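Local coordinates for probable protein phosphatase 2C 50 (Oryza sativa subsp. japonica, PDB 5ZCG), which probably removes phosphate from phosphoserine and phosphothreonine of target proteins as a magnesium-dependent phosphatase of the PP2C family, at residues Y71-L84 with V106-V118. The protein carries 5 engineered substitutions. Sequence-based numbering, arbitrary orientation.
Sequences YCRERIHVVLSAAL and VFTKCFQRVDDEV. Engineered in segment 71-84: Ala82 (natural residue Glu), Ala83 (natural residue Glu).
Arg75 and Tyr71 converge on the carboxylate of Glu117 where helices 67-91 and 99-118 cross obliquely, their local N-to-C directions 135° apart and their axes 9.2 Å at closest approach. The guanidinium grips side-on: Arg75 NE reaches Glu117 OE2 on its syn lone pair, while Arg75 NH2 donates to Glu117 OE1 at 2.8 Å, both oxygens lying somewhat out of the guanidinium plane. Arg75 CG lies over one face of the Tyr71 ring, toward its rim, and bends at chi2 (-60°) and chi3 (-78°) turn the guanidinium to Glu117. Tyr71 OH is modelled only 2.4 Å from Glu117 OE2, too short to be taken at face value, with the carboxylate at the ring edge and almost perpendicular to it. A leucine in place of this arginine would probably leave the buried Glu117 carboxylate without its charged mate and freer to turn.

Beneath this polar cluster the packing is tight and apolar. Val114 is a knob among Tyr71, Cys72, Ile76 and Val79, its CG2 3.9 Å from Ile76 CG1; Val79 answers as a knob among Cys110, Arg113, Val114 and Glu117. Leu80 brings CD2 to 3.5 Å from Phe107 CE1, and the engineered Ala83 sets CB 3.8 Å from CG2 of the buried Val106. The outer side is looser: exposed Arg113 lays the aliphatic start of its chain, CB and CG, against Val79.

The pair forms a helical layer over one sheet of the PP2C beta-sandwich: Ile76 and Leu80 rest on strand 53-63, Leu80 also on strand 18-28, and Phe107 and Phe111 on strand 155-161.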
loop_
_atom_site.group_PDB
_atom_site.type_symbol
_atom_site.label_atom_id
_atom_site.label_comp_id
_atom_site.label_asym_id
_atom_site.label_seq_id
_atom_site.Cartn_x
_atom_site.Cartn_y
_atom_site.Cartn_z
ATOM N N TYR A 71 -8.888 -0.309 7.515
ATOM C CA TYR A 71 -8.351 -0.401 8.865
ATOM C C TYR A 71 -7.635 0.888 9.250
ATOM O O TYR A 71 -7.745 1.350 10.390
ATOM C CB TYR A 71 -7.408 -1.598 8.986
ATOM C CG TYR A 71 -7.052 -1.908 10.420
ATOM C CD1 TYR A 71 -7.908 -2.651 11.223
ATOM C CD2 TYR A 71 -5.872 -1.434 10.978
ATOM C CE1 TYR A 71 -7.595 -2.921 12.536
ATOM C CE2 TYR A 71 -5.547 -1.701 12.300
ATOM C CZ TYR A 71 -6.413 -2.449 13.068
ATOM O OH TYR A 71 -6.100 -2.714 14.374
ATOM N N CYS A 72 -6.903 1.489 8.308
ATOM C CA CYS A 72 -6.242 2.757 8.600
ATOM C C CYS A 72 -7.270 3.840 8.890
ATOM O O CYS A 72 -7.154 4.567 9.886
ATOM C CB CYS A 72 -5.338 3.163 7.442
ATOM S SG CYS A 72 -3.820 2.191 7.320
ATOM N N ARG A 73 -8.309 3.923 8.046
ATOM C CA ARG A 73 -9.384 4.888 8.262
ATOM C C ARG A 73 -9.984 4.760 9.657
ATOM O O ARG A 73 -10.329 5.766 10.286
ATOM C CB ARG A 73 -10.478 4.714 7.201
ATOM C CG ARG A 73 -11.769 5.458 7.521
ATOM C CD ARG A 73 -12.929 5.042 6.615
ATOM N NE ARG A 73 -13.426 3.707 6.928
ATOM C CZ ARG A 73 -13.841 2.828 6.021
ATOM N NH1 ARG A 73 -13.824 3.137 4.730
ATOM N NH2 ARG A 73 -14.277 1.636 6.407
ATOM N N GLU A 74 -10.130 3.531 10.153
ATOM C CA GLU A 74 -10.766 3.338 11.453
ATOM C C GLU A 74 -9.806 3.444 12.636
ATOM O O GLU A 74 -10.250 3.761 13.745
ATOM C CB GLU A 74 -11.472 1.976 11.505
ATOM C CG GLU A 74 -12.501 1.771 10.399
ATOM C CD GLU A 74 -13.830 2.451 10.694
ATOM O OE1 GLU A 74 -14.742 2.376 9.844
ATOM O OE2 GLU A 74 -13.963 3.060 11.777
ATOM N N ARG A 75 -8.509 3.206 12.437
ATOM C CA ARG A 75 -7.593 3.037 13.561
ATOM C C ARG A 75 -6.541 4.124 13.720
ATOM O O ARG A 75 -6.075 4.336 14.846
ATOM C CB ARG A 75 -6.872 1.687 13.459
ATOM C CG ARG A 75 -7.663 0.531 14.043
ATOM C CD ARG A 75 -7.957 0.744 15.520
ATOM N NE ARG A 75 -6.802 0.452 16.360
ATOM C CZ ARG A 75 -6.830 0.469 17.689
ATOM N NH1 ARG A 75 -7.957 0.765 18.322
ATOM N NH2 ARG A 75 -5.735 0.190 18.385
ATOM N N ILE A 76 -6.089 4.766 12.637
ATOM C CA ILE A 76 -4.953 5.671 12.779
ATOM C C ILE A 76 -5.297 6.814 13.723
ATOM O O ILE A 76 -4.492 7.180 14.586
ATOM C CB ILE A 76 -4.478 6.194 11.415
ATOM C CG1 ILE A 76 -3.642 5.126 10.709
ATOM C CG2 ILE A 76 -3.656 7.467 11.607
ATOM C CD1 ILE A 76 -2.962 5.618 9.457
ATOM N N HIS A 77 -6.490 7.399 13.581
ATOM C CA HIS A 77 -6.813 8.549 14.420
ATOM C C HIS A 77 -6.950 8.151 15.883
ATOM O O HIS A 77 -6.584 8.934 16.764
ATOM C CB HIS A 77 -8.080 9.258 13.928
ATOM C CG HIS A 77 -9.351 8.510 14.185
ATOM N ND1 HIS A 77 -9.893 7.628 13.274
ATOM C CD2 HIS A 77 -10.207 8.544 15.232
ATOM C CE1 HIS A 77 -11.020 7.136 13.757
ATOM N NE2 HIS A 77 -11.232 7.674 14.945
ATOM N N VAL A 78 -7.418 6.930 16.158
ATOM C CA VAL A 78 -7.548 6.464 17.537
ATOM C C VAL A 78 -6.172 6.241 18.156
ATOM O O VAL A 78 -5.884 6.704 19.275
ATOM C CB VAL A 78 -8.386 5.171 17.581
ATOM C CG1 VAL A 78 -8.513 4.650 19.024
ATOM C CG2 VAL A 78 -9.753 5.381 16.939
ATOM N N VAL A 79 -5.294 5.549 17.423
ATOM C CA VAL A 79 -3.946 5.293 17.922
ATOM C C VAL A 79 -3.192 6.603 18.105
ATOM O O VAL A 79 -2.496 6.801 19.109
ATOM C CB VAL A 79 -3.197 4.322 16.989
ATOM C CG1 VAL A 79 -1.735 4.195 17.401
ATOM C CG2 VAL A 79 -3.864 2.956 17.006
ATOM N N LEU A 80 -3.344 7.535 17.157
ATOM C CA LEU A 80 -2.657 8.815 17.267
ATOM C C LEU A 80 -3.181 9.626 18.447
ATOM O O LEU A 80 -2.395 10.268 19.152
ATOM C CB LEU A 80 -2.801 9.609 15.978
ATOM C CG LEU A 80 -2.009 10.918 15.958
ATOM C CD1 LEU A 80 -0.526 10.641 16.101
ATOM C CD2 LEU A 80 -2.279 11.679 14.682
ATOM N N SER A 81 -4.500 9.616 18.681
ATOM C CA SER A 81 -5.043 10.368 19.808
ATOM C C SER A 81 -4.504 9.831 21.127
ATOM O O SER A 81 -4.058 10.601 21.989
ATOM C CB SER A 81 -6.567 10.311 19.791
ATOM O OG SER A 81 -7.105 11.271 20.681
ATOM N N ALA A 82 -4.522 8.502 21.292
ATOM C CA ALA A 82 -3.990 7.905 22.516
ATOM C C ALA A 82 -2.502 8.200 22.681
ATOM O O ALA A 82 -2.039 8.507 23.790
ATOM C CB ALA A 82 -4.238 6.396 22.518
ATOM N N ALA A 83 -1.735 8.113 21.591
ATOM C CA ALA A 83 -0.301 8.376 21.670
ATOM C C ALA A 83 -0.024 9.831 22.022
ATOM O O ALA A 83 0.910 10.124 22.778
ATOM C CB ALA A 83 0.380 8.004 20.349
ATOM N N LEU A 84 -0.833 10.755 21.502
ATOM C CA LEU A 84 -0.652 12.167 21.828
ATOM C C LEU A 84 -0.966 12.439 23.293
ATOM O O LEU A 84 -0.262 13.219 23.949
ATOM C CB LEU A 84 -1.525 13.033 20.919
ATOM C CG LEU A 84 -0.992 13.206 19.493
ATOM C CD1 LEU A 84 -2.018 13.893 18.607
ATOM C CD2 LEU A 84 0.314 13.986 19.511
ATOM N N VAL A 106 6.318 10.297 17.591
ATOM C CA VAL A 106 4.929 9.947 17.860
ATOM C C VAL A 106 4.248 9.457 16.582
ATOM O O VAL A 106 3.524 8.451 16.597
ATOM C CB VAL A 106 4.182 11.127 18.523
ATOM C CG1 VAL A 106 3.987 12.295 17.565
ATOM C CG2 VAL A 106 2.840 10.664 19.075
ATOM N N PHE A 107 4.536 10.092 15.439
ATOM C CA PHE A 107 3.919 9.610 14.203
ATOM C C PHE A 107 4.522 8.278 13.759
ATOM O O PHE A 107 3.797 7.390 13.286
ATOM C CB PHE A 107 4.048 10.661 13.103
ATOM C CG PHE A 107 2.896 11.623 13.053
ATOM C CD1 PHE A 107 1.626 11.186 12.705
ATOM C CD2 PHE A 107 3.081 12.957 13.353
ATOM C CE1 PHE A 107 0.570 12.065 12.661
ATOM C CE2 PHE A 107 2.022 13.842 13.312
ATOM C CZ PHE A 107 0.765 13.393 12.964
ATOM N N THR A 108 5.837 8.107 13.921
ATOM C CA THR A 108 6.478 6.847 13.562
ATOM C C THR A 108 5.915 5.699 14.387
ATOM O O THR A 108 5.594 4.631 13.849
ATOM C CB THR A 108 7.992 6.962 13.753
ATOM O OG1 THR A 108 8.534 7.846 12.766
ATOM C CG2 THR A 108 8.664 5.596 13.633
ATOM N N LYS A 109 5.778 5.910 15.703
ATOM C CA LYS A 109 5.248 4.874 16.581
ATOM C C LYS A 109 3.782 4.587 16.288
ATOM O O LYS A 109 3.357 3.429 16.334
ATOM C CB LYS A 109 5.430 5.283 18.046
ATOM C CG LYS A 109 6.725 4.791 18.693
ATOM C CD LYS A 109 7.952 5.257 17.921
ATOM C CE LYS A 109 9.143 4.334 18.129
ATOM N NZ LYS A 109 10.144 4.486 17.033
ATOM N N CYS A 110 2.990 5.620 15.979
ATOM C CA CYS A 110 1.590 5.382 15.637
ATOM C C CYS A 110 1.468 4.547 14.363
ATOM O O CYS A 110 0.731 3.550 14.323
ATOM C CB CYS A 110 0.859 6.716 15.486
ATOM S SG CYS A 110 -0.684 6.628 14.538
ATOM N N PHE A 111 2.199 4.936 13.311
ATOM C CA PHE A 111 2.137 4.191 12.054
ATOM C C PHE A 111 2.651 2.766 12.234
ATOM O O PHE A 111 2.079 1.813 11.684
ATOM C CB PHE A 111 2.932 4.920 10.969
ATOM C CG PHE A 111 2.157 6.014 10.264
ATOM C CD1 PHE A 111 1.306 6.854 10.969
ATOM C CD2 PHE A 111 2.289 6.202 8.895
ATOM C CE1 PHE A 111 0.596 7.859 10.322
ATOM C CE2 PHE A 111 1.583 7.207 8.241
ATOM C CZ PHE A 111 0.736 8.035 8.954
ATOM N N GLN A 112 3.727 2.601 13.014
ATOM C CA GLN A 112 4.271 1.272 13.266
ATOM C C GLN A 112 3.291 0.418 14.052
ATOM O O GLN A 112 3.194 -0.791 13.824
ATOM C CB GLN A 112 5.601 1.386 14.014
ATOM C CG GLN A 112 6.295 0.056 14.277
ATOM C CD GLN A 112 6.715 -0.644 12.997
ATOM O OE1 GLN A 112 7.602 -0.176 12.282
ATOM N NE2 GLN A 112 6.075 -1.773 12.700
ATOM N N ARG A 113 2.563 1.024 14.992
ATOM C CA ARG A 113 1.594 0.273 15.779
ATOM C C ARG A 113 0.434 -0.191 14.914
ATOM O O ARG A 113 -0.017 -1.339 15.026
ATOM C CB ARG A 113 1.093 1.125 16.945
ATOM C CG ARG A 113 -0.156 0.586 17.629
ATOM C CD ARG A 113 0.173 -0.538 18.602
ATOM N NE ARG A 113 1.392 -0.270 19.365
ATOM C CZ ARG A 113 1.457 0.545 20.414
ATOM N NH1 ARG A 113 0.371 1.179 20.836
ATOM N NH2 ARG A 113 2.610 0.727 21.043
ATOM N N VAL A 114 -0.060 0.683 14.037
ATOM C CA VAL A 114 -1.107 0.256 13.112
ATOM C C VAL A 114 -0.591 -0.854 12.199
ATOM O O VAL A 114 -1.287 -1.849 11.953
ATOM C CB VAL A 114 -1.647 1.455 12.312
ATOM C CG1 VAL A 114 -2.548 0.978 11.178
ATOM C CG2 VAL A 114 -2.404 2.395 13.236
ATOM N N ASP A 115 0.645 -0.721 11.707
ATOM C CA ASP A 115 1.225 -1.773 10.873
ATOM C C ASP A 115 1.294 -3.099 11.626
ATOM O O ASP A 115 0.922 -4.151 11.092
ATOM C CB ASP A 115 2.615 -1.347 10.392
ATOM C CG ASP A 115 3.209 -2.310 9.369
ATOM O OD1 ASP A 115 2.745 -2.317 8.204
ATOM O OD2 ASP A 115 4.147 -3.059 9.724
ATOM N N ASP A 116 1.751 -3.059 12.885
ATOM C CA ASP A 116 1.856 -4.270 13.697
ATOM C C ASP A 116 0.488 -4.887 13.953
ATOM O O ASP A 116 0.355 -6.114 14.023
ATOM C CB ASP A 116 2.544 -3.954 15.028
ATOM C CG ASP A 116 4.046 -3.790 14.892
ATOM O OD1 ASP A 116 4.625 -4.314 13.914
ATOM O OD2 ASP A 116 4.651 -3.140 15.770
ATOM N N GLU A 117 -0.540 -4.049 14.114
ATOM C CA GLU A 117 -1.891 -4.576 14.263
ATOM C C GLU A 117 -2.352 -5.251 12.980
ATOM O O GLU A 117 -2.986 -6.313 13.021
ATOM C CB GLU A 117 -2.851 -3.458 14.659
ATOM C CG GLU A 117 -2.638 -2.940 16.071
ATOM C CD GLU A 117 -3.605 -1.824 16.434
ATOM O OE1 GLU A 117 -3.502 -1.295 17.561
ATOM O OE2 GLU A 117 -4.465 -1.476 15.591
ATOM N N VAL A 118 -2.040 -4.647 11.829
ATOM C CA VAL A 118 -2.450 -5.223 10.551
ATOM C C VAL A 118 -1.793 -6.580 10.349
ATOM O O VAL A 118 -2.452 -7.552 9.965
ATOM C CB VAL A 118 -2.126 -4.255 9.396
ATOM C CG1 VAL A 118 -2.086 -5.001 8.078
ATOM C CG2 VAL A 118 -3.144 -3.136 9.350
#